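Local coordinates for protein thiamine pyrophosphokinase (PDB 3LM8) that transfers a pyrophosphate group from ATP to thiamine, giving thiamine diphosphate and AMP, in the salvage of thiamine, at residues 4-9 against 80-85; 10-15 against 35-40; 44-49 against 86-91; 119-124 against 138-143. The protein carries 1 engineered substitution. One frame throughout, in Å; residues are numbered along the deposited sequence.

Contact 1 (4-9 against 80-85)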
loop_
_atom_site.group_PDB
_atom_site.type_symbol
_atom_site.label_atom_id
_atom_site.label_comp_id
_atom_site.label_asym_id
_atom_site.label_seq_id
_atom_site.Cartn_x
_atom_site.Cartn_y
_atom_site.Cartn_z
ATOM N N ILE A 4 1.859 -2.609 10.959
ATOM C CA ILE A 4 0.484 -3.052 10.825
ATOM C C ILE A 4 0.245 -3.417 9.361
ATOM O O ILE A 4 0.572 -2.636 8.467
ATOM C CB ILE A 4 -0.503 -1.973 11.274
ATOM C CG1 ILE A 4 -0.274 -1.673 12.748
ATOM C CG2 ILE A 4 -1.952 -2.460 11.086
ATOM C CD1 ILE A 4 -1.225 -0.653 13.305
ATOM N N ASN A 5 -0.272 -4.624 9.123
ATOM C CA ASN A 5 -0.566 -5.075 7.764
ATOM C C ASN A 5 -2.058 -5.296 7.615
ATOM O O ASN A 5 -2.673 -6.040 8.392
ATOM C CB ASN A 5 0.132 -6.389 7.427
ATOM C CG ASN A 5 1.620 -6.263 7.375
ATOM O OD1 ASN A 5 2.172 -5.163 7.461
ATOM N ND2 ASN A 5 2.291 -7.395 7.235
ATOM N N ILE A 6 -2.623 -4.660 6.593
ATOM C CA ILE A 6 -4.042 -4.743 6.297
ATOM C C ILE A 6 -4.227 -5.468 4.975
ATOM O O ILE A 6 -3.576 -5.136 3.975
ATOM C CB ILE A 6 -4.638 -3.346 6.133
ATOM C CG1 ILE A 6 -4.238 -2.457 7.314
ATOM C CG2 ILE A 6 -6.129 -3.449 5.977
ATOM C CD1 ILE A 6 -4.676 -0.998 7.177
ATOM N N VAL A 7 -5.117 -6.453 4.960
ATOM C CA VAL A 7 -5.397 -7.196 3.736
ATOM C C VAL A 7 -6.840 -6.912 3.318
ATOM O O VAL A 7 -7.785 -7.410 3.929
ATOM C CB VAL A 7 -5.189 -8.712 3.951
ATOM C CG1 VAL A 7 -5.563 -9.501 2.690
ATOM C CG2 VAL A 7 -3.741 -8.964 4.317
ATOM N N ALA A 8 -6.994 -6.081 2.287
ATOM C CA ALA A 8 -8.309 -5.717 1.772
ATOM C C ALA A 8 -8.852 -6.901 0.991
ATOM O O ALA A 8 -8.127 -7.860 0.753
ATOM C CB ALA A 8 -8.205 -4.492 0.874
ATOM N N GLY A 9 -10.107 -6.820 0.560
ATOM C CA GLY A 9 -10.721 -7.937 -0.139
ATOM C C GLY A 9 -10.627 -8.030 -1.647
ATOM O O GLY A 9 -11.617 -8.368 -2.301
ATOM N N THR A 80 -15.294 3.576 3.126
ATOM C CA THR A 80 -14.997 2.218 2.693
ATOM C C THR A 80 -14.519 1.403 3.894
ATOM O O THR A 80 -14.075 1.964 4.900
ATOM C CB THR A 80 -13.901 2.202 1.612
ATOM O OG1 THR A 80 -14.322 2.990 0.492
ATOM C CG2 THR A 80 -13.639 0.778 1.144
ATOM N N ASP A 81 -14.627 0.081 3.796
ATOM C CA ASP A 81 -14.189 -0.794 4.874
ATOM C C ASP A 81 -12.702 -0.550 5.099
ATOM O O ASP A 81 -12.248 -0.350 6.227
ATOM C CB ASP A 81 -14.415 -2.255 4.489
ATOM C CG ASP A 81 -15.847 -2.536 4.081
ATOM O OD1 ASP A 81 -16.767 -2.066 4.783
ATOM O OD2 ASP A 81 -16.054 -3.234 3.065
ATOM N N LEU A 82 -11.956 -0.567 3.996
ATOM C CA LEU A 82 -10.521 -0.349 4.006
ATOM C C LEU A 82 -10.244 1.026 4.611
ATOM O O LEU A 82 -9.442 1.165 5.538
ATOM C CB LEU A 82 -9.992 -0.442 2.564
ATOM C CG LEU A 82 -8.494 -0.413 2.216
ATOM C CD1 LEU A 82 -8.057 0.995 1.864
ATOM C CD2 LEU A 82 -7.683 -0.981 3.378
ATOM N N ASP A 83 -10.932 2.036 4.095
ATOM C CA ASP A 83 -10.767 3.395 4.578
ATOM C C ASP A 83 -10.935 3.472 6.089
ATOM O O ASP A 83 -10.233 4.228 6.764
ATOM C CB ASP A 83 -11.773 4.311 3.888
ATOM C CG ASP A 83 -11.809 5.698 4.493
ATOM O OD1 ASP A 83 -10.737 6.321 4.655
ATOM O OD2 ASP A 83 -12.922 6.166 4.800
ATOM N N LEU A 84 -11.862 2.680 6.616
ATOM C CA LEU A 84 -12.123 2.662 8.051
ATOM C C LEU A 84 -11.013 1.967 8.824
ATOM O O LEU A 84 -10.636 2.404 9.913
ATOM C CB LEU A 84 -13.457 1.969 8.343
ATOM C CG LEU A 84 -13.728 1.655 9.821
ATOM C CD1 LEU A 84 -13.450 2.888 10.688
ATOM C CD2 LEU A 84 -15.171 1.187 9.983
ATOM N N ALA A 85 -10.506 0.880 8.252
ATOM C CA ALA A 85 -9.435 0.102 8.862
ATOM C C ALA A 85 -8.165 0.939 8.986
ATOM O O ALA A 85 -7.392 0.777 9.934
ATOM C CB ALA A 85 -9.161 -1.136 8.024
#

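Contact 2 (10-15 against 35-40)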
loop_
_atom_site.group_PDB
_atom_site.type_symbol
_atom_site.label_atom_id
_atom_site.label_comp_id
_atom_site.label_asym_id
_atom_site.label_seq_id
_atom_site.Cartn_x
_atom_site.Cartn_y
_atom_site.Cartn_z
ATOM N N GLY A 10 -9.451 -7.744 -2.200
ATOM C CA GLY A 10 -9.271 -7.830 -3.639
ATOM C C GLY A 10 -9.015 -9.275 -4.018
ATOM O O GLY A 10 -8.920 -10.120 -3.131
ATOM N N PRO A 11 -8.922 -9.608 -5.314
ATOM C CA PRO A 11 -8.668 -11.001 -5.704
ATOM C C PRO A 11 -7.326 -11.520 -5.171
ATOM O O PRO A 11 -6.314 -10.841 -5.245
ATOM C CB PRO A 11 -8.731 -10.949 -7.228
ATOM C CG PRO A 11 -8.414 -9.495 -7.555
ATOM C CD PRO A 11 -9.168 -8.762 -6.494
ATOM N N LYS A 12 -7.338 -12.732 -4.628
ATOM C CA LYS A 12 -6.151 -13.355 -4.045
ATOM C C LYS A 12 -4.944 -13.533 -4.961
ATOM O O LYS A 12 -3.808 -13.534 -4.495
ATOM C CB LYS A 12 -6.512 -14.729 -3.491
ATOM C CG LYS A 12 -7.649 -14.747 -2.507
ATOM C CD LYS A 12 -7.956 -16.177 -2.061
ATOM C CE LYS A 12 -6.772 -16.821 -1.350
ATOM N NZ LYS A 12 -7.125 -18.150 -0.792
ATOM N N ASN A 13 -5.189 -13.714 -6.254
ATOM C CA ASN A 13 -4.100 -13.937 -7.205
ATOM C C ASN A 13 -3.185 -12.736 -7.425
ATOM O O ASN A 13 -2.055 -12.888 -7.882
ATOM C CB ASN A 13 -4.674 -14.424 -8.542
ATOM C CG ASN A 13 -5.792 -13.543 -9.045
ATOM O OD1 ASN A 13 -5.609 -12.754 -9.975
ATOM N ND2 ASN A 13 -6.963 -13.661 -8.419
ATOM N N LEU A 14 -3.669 -11.544 -7.103
ATOM C CA LEU A 14 -2.856 -10.348 -7.270
ATOM C C LEU A 14 -2.083 -10.042 -5.994
ATOM O O LEU A 14 -1.281 -9.108 -5.956
ATOM C CB LEU A 14 -3.725 -9.141 -7.646
ATOM C CG LEU A 14 -4.311 -9.034 -9.062
ATOM C CD1 LEU A 14 -3.222 -9.311 -10.076
ATOM C CD2 LEU A 14 -5.445 -10.016 -9.248
ATOM N N ILE A 15 -2.321 -10.849 -4.961
ATOM C CA ILE A 15 -1.681 -10.681 -3.658
ATOM C C ILE A 15 -0.469 -11.598 -3.462
ATOM O O ILE A 15 -0.504 -12.780 -3.812
ATOM C CB ILE A 15 -2.704 -10.936 -2.534
ATOM C CG1 ILE A 15 -3.923 -10.046 -2.746
ATOM C CG2 ILE A 15 -2.089 -10.649 -1.174
ATOM C CD1 ILE A 15 -4.974 -10.225 -1.704
ATOM N N THR A 35 -10.067 -10.725 5.220
ATOM C CA THR A 35 -9.874 -11.523 6.416
ATOM C C THR A 35 -9.952 -13.001 6.027
ATOM O O THR A 35 -9.271 -13.833 6.611
ATOM C CB THR A 35 -10.894 -11.180 7.543
ATOM O OG1 THR A 35 -11.479 -12.392 8.035
ATOM C CG2 THR A 35 -11.963 -10.232 7.053
ATOM N N VAL A 36 -10.761 -13.322 5.022
ATOM C CA VAL A 36 -10.854 -14.702 4.551
ATOM C C VAL A 36 -9.476 -15.106 4.008
ATOM O O VAL A 36 -8.966 -16.183 4.314
ATOM C CB VAL A 36 -11.921 -14.859 3.417
ATOM C CG1 VAL A 36 -11.688 -16.152 2.643
ATOM C CG2 VAL A 36 -13.336 -14.867 4.013
ATOM N N THR A 37 -8.879 -14.226 3.208
ATOM C CA THR A 37 -7.563 -14.463 2.627
ATOM C C THR A 37 -6.526 -14.744 3.708
ATOM O O THR A 37 -5.656 -15.612 3.558
ATOM C CB THR A 37 -7.081 -13.244 1.828
ATOM O OG1 THR A 37 -8.139 -12.771 0.994
ATOM C CG2 THR A 37 -5.919 -13.616 0.947
ATOM N N LEU A 38 -6.608 -13.993 4.799
ATOM C CA LEU A 38 -5.666 -14.162 5.894
ATOM C C LEU A 38 -5.736 -15.572 6.486
ATOM O O LEU A 38 -4.715 -16.200 6.758
ATOM C CB LEU A 38 -5.944 -13.120 6.983
ATOM C CG LEU A 38 -5.593 -11.667 6.669
ATOM C CD1 LEU A 38 -6.246 -10.765 7.691
ATOM C CD2 LEU A 38 -4.093 -11.474 6.693
ATOM N N LEU A 39 -6.952 -16.061 6.684
ATOM C CA LEU A 39 -7.152 -17.382 7.251
ATOM C C LEU A 39 -6.591 -18.469 6.361
ATOM O O LEU A 39 -5.997 -19.425 6.850
ATOM C CB LEU A 39 -8.643 -17.614 7.517
ATOM C CG LEU A 39 -9.109 -17.213 8.924
ATOM C CD1 LEU A 39 -8.376 -15.966 9.396
ATOM C CD2 LEU A 39 -10.611 -16.996 8.923
ATOM N N ASP A 40 -6.766 -18.322 5.053
ATOM C CA ASP A 40 -6.251 -19.325 4.135
ATOM C C ASP A 40 -4.738 -19.420 4.261
ATOM O O ASP A 40 -4.177 -20.514 4.240
ATOM C CB ASP A 40 -6.639 -19.000 2.685
ATOM C CG ASP A 40 -8.157 -19.031 2.454
ATOM O OD1 ASP A 40 -8.885 -19.709 3.215
ATOM O OD2 ASP A 40 -8.622 -18.382 1.492
HETATM O O HOH W 1 -8.481 -10.398 -0.374
#

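Contact 3 (44-49 against 86-91)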
loop_
_atom_site.group_PDB
_atom_site.type_symbol
_atom_site.label_atom_id
_atom_site.label_comp_id
_atom_site.label_asym_id
_atom_site.label_seq_id
_atom_site.Cartn_x
_atom_site.Cartn_y
_atom_site.Cartn_z
ATOM N N ILE A 44 -4.114 -15.010 11.434
ATOM C CA ILE A 44 -5.364 -14.635 12.076
ATOM C C ILE A 44 -5.319 -13.125 12.344
ATOM O O ILE A 44 -4.361 -12.609 12.910
ATOM C CB ILE A 44 -5.551 -15.371 13.428
ATOM C CG1 ILE A 44 -5.484 -16.889 13.223
ATOM C CG2 ILE A 44 -6.885 -14.973 14.053
ATOM C CD1 ILE A 44 -6.706 -17.494 12.551
ATOM N N PRO A 45 -6.359 -12.400 11.928
ATOM C CA PRO A 45 -6.415 -10.950 12.137
ATOM C C PRO A 45 -6.661 -10.648 13.620
ATOM O O PRO A 45 -7.270 -11.459 14.314
ATOM C CB PRO A 45 -7.605 -10.519 11.278
ATOM C CG PRO A 45 -7.830 -11.700 10.320
ATOM C CD PRO A 45 -7.511 -12.885 11.147
ATOM N N VAL A 46 -6.193 -9.499 14.113
ATOM C CA VAL A 46 -6.435 -9.145 15.508
ATOM C C VAL A 46 -7.823 -8.530 15.501
ATOM O O VAL A 46 -8.622 -8.741 16.413
ATOM C CB VAL A 46 -5.415 -8.107 16.055
ATOM C CG1 VAL A 46 -3.988 -8.639 15.915
ATOM C CG2 VAL A 46 -5.549 -6.797 15.320
ATOM N N GLU A 47 -8.100 -7.771 14.447
ATOM C CA GLU A 47 -9.395 -7.128 14.268
ATOM C C GLU A 47 -9.792 -7.395 12.816
ATOM O O GLU A 47 -8.994 -7.905 12.031
ATOM C CB GLU A 47 -9.305 -5.607 14.491
ATOM C CG GLU A 47 -8.480 -5.145 15.691
ATOM C CD GLU A 47 -9.147 -5.362 17.054
ATOM O OE1 GLU A 47 -8.494 -5.028 18.075
ATOM O OE2 GLU A 47 -10.302 -5.854 17.109
ATOM N N ALA A 48 -11.026 -7.052 12.468
ATOM C CA ALA A 48 -11.532 -7.228 11.113
ATOM C C ALA A 48 -12.565 -6.137 10.864
ATOM O O ALA A 48 -13.392 -5.848 11.727
ATOM C CB ALA A 48 -12.167 -8.620 10.949
ATOM N N PHE A 49 -12.503 -5.529 9.685
ATOM C CA PHE A 49 -13.424 -4.456 9.323
ATOM C C PHE A 49 -14.292 -4.787 8.103
ATOM O O PHE A 49 -13.852 -5.460 7.166
ATOM C CB PHE A 49 -12.648 -3.169 9.043
ATOM C CG PHE A 49 -11.860 -2.668 10.211
ATOM C CD1 PHE A 49 -10.757 -3.370 10.678
ATOM C CD2 PHE A 49 -12.202 -1.466 10.830
ATOM C CE1 PHE A 49 -9.999 -2.881 11.744
ATOM C CE2 PHE A 49 -11.446 -0.964 11.905
ATOM C CZ PHE A 49 -10.346 -1.672 12.358
ATOM N N LEU A 86 -7.960 1.839 8.028
ATOM C CA LEU A 86 -6.782 2.694 8.037
ATOM C C LEU A 86 -6.772 3.676 9.212
ATOM O O LEU A 86 -5.720 3.922 9.802
ATOM C CB LEU A 86 -6.667 3.448 6.717
ATOM C CG LEU A 86 -5.327 4.159 6.506
ATOM C CD1 LEU A 86 -4.176 3.153 6.614
ATOM C CD2 LEU A 86 -5.339 4.855 5.143
ATOM N N ASP A 87 -7.932 4.231 9.557
ATOM C CA ASP A 87 -8.020 5.150 10.695
ATOM C C ASP A 87 -7.610 4.426 11.974
ATOM O O ASP A 87 -6.902 4.969 12.817
ATOM C CB ASP A 87 -9.447 5.679 10.876
ATOM C CG ASP A 87 -9.844 6.686 9.821
ATOM O OD1 ASP A 87 -8.968 7.437 9.353
ATOM O OD2 ASP A 87 -11.039 6.741 9.470
ATOM N N TRP A 88 -8.082 3.193 12.116
ATOM C CA TRP A 88 -7.776 2.370 13.281
ATOM C C TRP A 88 -6.269 2.159 13.387
ATOM O O TRP A 88 -5.694 2.211 14.478
ATOM C CB TRP A 88 -8.471 1.016 13.144
ATOM C CG TRP A 88 -8.338 0.133 14.342
ATOM C CD1 TRP A 88 -9.184 0.065 15.407
ATOM C CD2 TRP A 88 -7.286 -0.801 14.603
ATOM N NE1 TRP A 88 -8.727 -0.855 16.318
ATOM C CE2 TRP A 88 -7.561 -1.401 15.850
ATOM C CE3 TRP A 88 -6.136 -1.187 13.906
ATOM C CZ2 TRP A 88 -6.726 -2.369 16.418
ATOM C CZ3 TRP A 88 -5.306 -2.150 14.473
ATOM C CH2 TRP A 88 -5.607 -2.728 15.718
ATOM N N ALA A 89 -5.638 1.915 12.240
ATOM C CA ALA A 89 -4.200 1.683 12.183
ATOM C C ALA A 89 -3.366 2.963 12.367
ATOM O O ALA A 89 -2.359 2.947 13.083
ATOM C CB ALA A 89 -3.845 1.000 10.875
ATOM N N LEU A 90 -3.775 4.060 11.729
ATOM C CA LEU A 90 -3.048 5.321 11.876
ATOM C C LEU A 90 -3.099 5.733 13.341
ATOM O O LEU A 90 -2.128 6.241 13.897
ATOM C CB LEU A 90 -3.657 6.424 10.998
ATOM C CG LEU A 90 -3.406 6.290 9.488
ATOM C CD1 LEU A 90 -4.106 7.397 8.737
ATOM C CD2 LEU A 90 -1.922 6.334 9.211
ATOM N N GLU A 91 -4.231 5.491 13.979
ATOM C CA GLU A 91 -4.363 5.836 15.382
ATOM C C GLU A 91 -3.290 5.089 16.187
ATOM O O GLU A 91 -2.535 5.701 16.948
ATOM C CB GLU A 91 -5.770 5.486 15.864
ATOM C CG GLU A 91 -6.111 5.954 17.260
ATOM C CD GLU A 91 -5.680 4.974 18.331
ATOM O OE1 GLU A 91 -5.945 3.765 18.159
ATOM O OE2 GLU A 91 -5.092 5.411 19.348
#

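Contact 4 (119-124 against 138-143)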
loop_
_atom_site.group_PDB
_atom_site.type_symbol
_atom_site.label_atom_id
_atom_site.label_comp_id
_atom_site.label_asym_id
_atom_site.label_seq_id
_atom_site.Cartn_x
_atom_site.Cartn_y
_atom_site.Cartn_z
ATOM N N LYS A 119 -4.005 10.437 2.862
ATOM C CA LYS A 119 -4.319 10.561 4.280
ATOM C C LYS A 119 -3.096 10.224 5.128
ATOM O O LYS A 119 -3.010 10.597 6.294
ATOM C CB LYS A 119 -5.471 9.614 4.625
ATOM C CG LYS A 119 -6.116 9.829 5.979
ATOM C CD LYS A 119 -7.348 8.945 6.110
ATOM C CE LYS A 119 -8.249 9.385 7.252
ATOM N NZ LYS A 119 -9.547 8.651 7.225
ATOM N N GLY A 120 -2.144 9.520 4.528
ATOM C CA GLY A 120 -0.943 9.136 5.244
ATOM C C GLY A 120 0.119 10.210 5.329
ATOM O O GLY A 120 0.863 10.251 6.306
ATOM N N VAL A 121 0.211 11.068 4.316
ATOM C CA VAL A 121 1.203 12.139 4.331
ATOM C C VAL A 121 0.761 13.189 5.334
ATOM O O VAL A 121 1.587 13.873 5.938
ATOM C CB VAL A 121 1.376 12.797 2.936
ATOM C CG1 VAL A 121 2.009 11.806 1.972
ATOM C CG2 VAL A 121 0.041 13.256 2.391
ATOM N N LYS A 122 -0.552 13.298 5.519
ATOM C CA LYS A 122 -1.116 14.256 6.459
ATOM C C LYS A 122 -0.684 13.873 7.862
ATOM O O LYS A 122 -0.492 14.729 8.723
ATOM C CB LYS A 122 -2.642 14.235 6.395
ATOM C CG LYS A 122 -3.216 14.472 5.010
ATOM C CD LYS A 122 -4.713 14.788 5.072
ATOM C CE LYS A 122 -5.513 13.684 5.759
ATOM N NZ LYS A 122 -6.960 14.034 5.874
ATOM N N THR A 123 -0.531 12.569 8.067
ATOM C CA THR A 123 -0.148 12.005 9.356
ATOM C C THR A 123 1.321 11.592 9.390
ATOM O O THR A 123 1.773 10.975 10.352
ATOM C CB THR A 123 -0.977 10.750 9.660
ATOM O OG1 THR A 123 -0.454 9.645 8.907
ATOM C CG2 THR A 123 -2.437 10.969 9.273
ATOM N N ASN A 124 2.059 11.928 8.342
ATOM C CA ASN A 124 3.459 11.554 8.269
ATOM C C ASN A 124 3.722 10.155 8.829
ATOM O O ASN A 124 4.439 9.983 9.815
ATOM C CB ASN A 124 4.333 12.586 8.991
ATOM C CG ASN A 124 4.722 13.752 8.096
ATOM O OD1 ASN A 124 5.521 14.608 8.482
ATOM N ND2 ASN A 124 4.157 13.791 6.891
HETATM N N MSE A 138 3.605 7.234 -1.360
HETATM C CA MSE A 138 3.550 8.659 -1.609
HETATM C C MSE A 138 4.493 9.376 -0.672
HETATM O O MSE A 138 4.688 8.961 0.465
HETATM C CB MSE A 138 2.128 9.178 -1.405
HETATM C CG MSE A 138 1.277 9.152 -2.662
HETATM SE SE MSE A 138 -0.417 10.057 -2.430
HETATM C CE MSE A 138 0.038 11.245 -0.971
ATOM N N PHE A 139 5.091 10.456 -1.147
ATOM C CA PHE A 139 6.001 11.208 -0.299
ATOM C C PHE A 139 5.795 12.707 -0.353
ATOM O O PHE A 139 5.502 13.288 -1.412
ATOM C CB PHE A 139 7.467 10.957 -0.672
ATOM C CG PHE A 139 7.915 9.535 -0.519
ATOM C CD1 PHE A 139 7.636 8.594 -1.505
ATOM C CD2 PHE A 139 8.650 9.146 0.600
ATOM C CE1 PHE A 139 8.085 7.280 -1.382
ATOM C CE2 PHE A 139 9.105 7.838 0.737
ATOM C CZ PHE A 139 8.824 6.896 -0.258
ATOM N N PRO A 140 5.919 13.354 0.807
ATOM C CA PRO A 140 5.773 14.809 0.878
ATOM C C PRO A 140 7.171 15.331 0.525
ATOM O O PRO A 140 8.098 14.545 0.319
ATOM C CB PRO A 140 5.428 15.053 2.348
ATOM C CG PRO A 140 6.185 13.940 3.065
ATOM C CD PRO A 140 5.909 12.743 2.154
ATOM N N PRO A 141 7.342 16.653 0.423
ATOM C CA PRO A 141 8.693 17.122 0.095
ATOM C C PRO A 141 9.738 16.595 1.093
ATOM O O PRO A 141 9.459 16.432 2.277
ATOM C CB PRO A 141 8.530 18.634 0.131
ATOM C CG PRO A 141 7.147 18.795 -0.490
ATOM C CD PRO A 141 6.350 17.733 0.257
ATOM N N GLY A 142 10.938 16.312 0.605
ATOM C CA GLY A 142 11.978 15.793 1.470
ATOM C C GLY A 142 13.064 15.156 0.629
ATOM O O GLY A 142 13.150 15.436 -0.563
ATOM N N GLU A 143 13.885 14.306 1.238
ATOM C CA GLU A 143 14.965 13.631 0.530
ATOM C C GLU A 143 14.975 12.161 0.951
ATOM O O GLU A 143 15.234 11.846 2.110
ATOM C CB GLU A 143 16.300 14.281 0.881
ATOM C CG GLU A 143 17.442 13.869 -0.031
ATOM C CD GLU A 143 18.792 14.337 0.475
ATOM O OE1 GLU A 143 19.706 14.524 -0.360
ATOM O OE2 GLU A 143 18.939 14.505 1.706
#

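Contact 1 (4-9 against 80-85)
Ile6 lays its CG2 methyl over the end of Leu82, CG2 to CD2 being 3.9 Å, and the two side chains meet at a slant. The same methyl is shared with the next turn of the helix: Ile6 CG2 lies 4.3 Å from Ala85 CB. With chi1 at -50°, CG2 stands opposite the backbone N and CG1 beside it, so one branch serves Leu82 and Ala85 while CD1, at the end of the other, comes within 4.3 Å of the Ala85 carbonyl O. Leu82 leaves its backbone neither toward nor away from the strand, and its outer carbons close the distance. Ala8 adds a second, smaller patch, with its CB 4.3 Å from Leu82 CG. These are contacts between a central parallel strand, 3-7, and helix 81-92, which runs in the beta-alpha-beta crossover from the edge strand 71-73 to strand 96-100, next to 3-7 in the sheet. The helix therefore passes over several strands of the alpha/beta sheet: Ala85 also touches Val31, and Leu82 touches Ile99 as well as Leu116 of helix 107-122. No hydrogen bond joins 4-9 to 80-85, and all four touching residues are buried. Val7 points to the other face of the sheet, where it meets Thr37 and Leu38 of helix 33-41.

Contact 2 (10-15 against 35-40)
The carboxylate of Asp40 is the flat group that meets Lys12: NZ reaches OD2 at 2.7 Å from the anti side, 30° out of the carboxylate plane, so the ammonium sits neither squarely at the edge nor over a face. The pair is a hydrogen-bonded salt bridge, and the two side chains cross at about a right angle. Lys12 gets there along an extended chain with a single bend, at chi3 (62°), which carries its CE past Thr37 on the way. Thr37 CG2 supports this aliphatic run, lying 4.0 Å from Lys12 CG, and the two chains lie alongside each other, running opposite ways. Ile15 CD1 reaches the same methyl from the buried end, 4.4 Å from Thr37 CG2. The hydroxyl of Thr37 has a different task: a water 2.8 Å from OG1 bridges it to Gly10 O, tying loop to helix through a single solvent molecule, and OG1 also makes a weak hydrogen bond to Lys33 O. Both charged residues are exposed and each touches a crystal neighbour, so the exact pose of the bridge may owe something to the lattice. The Lys12 side chain is also about 5 Å from a bound magnesium ion. Loop 10-15 follows strand 3-7 at its carboxyl end, where active sites of parallel alpha/beta sheets usually gather. Helix 33-41 lies against one face of that sheet and packs Val36 and Leu39 on Ile63 of helix 57-66.

Contact 3 (44-49 against 86-91)
Phe49 drives the edge of its ring against the face of the Trp88 indole. The pair is an offset edge-to-face one: the phenyl and five-membered ring centroids are 5.2 Å apart and their planes stand at 69°. Phe49 CZ is the leading atom, 3.4 Å from Trp88 CG, while CE2 leans on Trp88 CB at 3.8 Å. The Trp88 torsion explains the reach: CG is opposite the backbone N (chi1 -174°), which swings the indole off helix 81-92 toward strand 47-49. Glu47 belongs to this tight part too. Folded back at chi2, it brings CG to the same indole face as Phe49, raised above the plane and shifted toward the rim, 3.4 Å from Trp88 CZ2; its OE1 is 3.6 Å from that carbon, and the carboxylate plane is turned 64° from the ring. The Phe49 ring is also met by Tyr73, whose plane is nearly parallel to it, while Ile29 of strand 26-31 touches the indole. The contact loosens at exposed Val46, which offers one methyl, CG2, 4.1 Å from Trp88 CH2 and also touches a crystal neighbour. The contact fastens strand 47-49, second from the edge in the parallel part of the mixed sheet, to the helix lying on that sheet. No hydrogen bond crosses it, so it depends on dispersion and on ring C-H groups facing pi electrons; Lys92 in a cation-pi contact with Trp88, and the Glu47 carboxylate near the indole rim, would probably polarise the ring system as well.

Contact 4 (119-124 against 138-143)
A Schellman motif ends helix 107-122 where Val121 and Asn124 meet the turn around Pro140. Asn124 is the C-prime residue, its phi positive at 38°; its N bonds to Val121 O at 3.1 Å, and Ile125 N bonds to Gly120 O. Thr123 adds a side-chain bond to that same carbonyl, OG1 to Gly120 O at 3.0 Å, bent to 115° at the oxygen and tilted 35° from the carbonyl plane, so Gly120 O gathers several donors at the end of the helix. Across the contact Val121 carries most of the packing. Its two methyls straddle the end of Met138, deposited as selenomethionine: CG1 is 3.6 Å and CG2 3.9 Å from Met138 CE, and the side chains cross at about a right angle. Met138 bends at chi3 to bring CE there, and its chain also touches Leu117 and Tyr118 of helix 107-122 and Ile208 of strand 207-212. Pro140 adds a second contact, its ring edge beside the valine with CD 4.0 Å from Val121 CG1. On the solvent side the Asn124 amide ND2 comes 4.3 Å from Pro140 CG. Pro140 and Pro141 form the link between strand 134-139 of the large mixed sheet and strand 142-147 of the antiparallel sheet, whose strand 176-181 contributes Leu176 to the thiamine pocket. Hydrogen bonds here shape the helix end itself, whereas the hold of Val121 on the link between the sheets is apolar, resting on methyl, selenomethionine and proline groups.

Contact 1 is the core of the set, wholly buried and apolar, while contacts 2, 3 and 4 each run from a buried side to an exposed one. Contacts 1 and 3 share helix 81-92, with centres about 7 Å apart, and Phe49 of the latter packs on Leu84 and Ala85 of the former. Helix 33-41 of contact 2 lies on the other face of the sheet from helix 81-92. Contact 2 alone is crossed by a salt bridge and a bridging water; contact 3 relies on aromatic rings, contact 4 on aliphatic groups. A salt bridge from Asp87 to Lys119 connects contacts 3 and 4. Contacts 2 and 4 do not touch, their nearest atoms being about 18 Å apart.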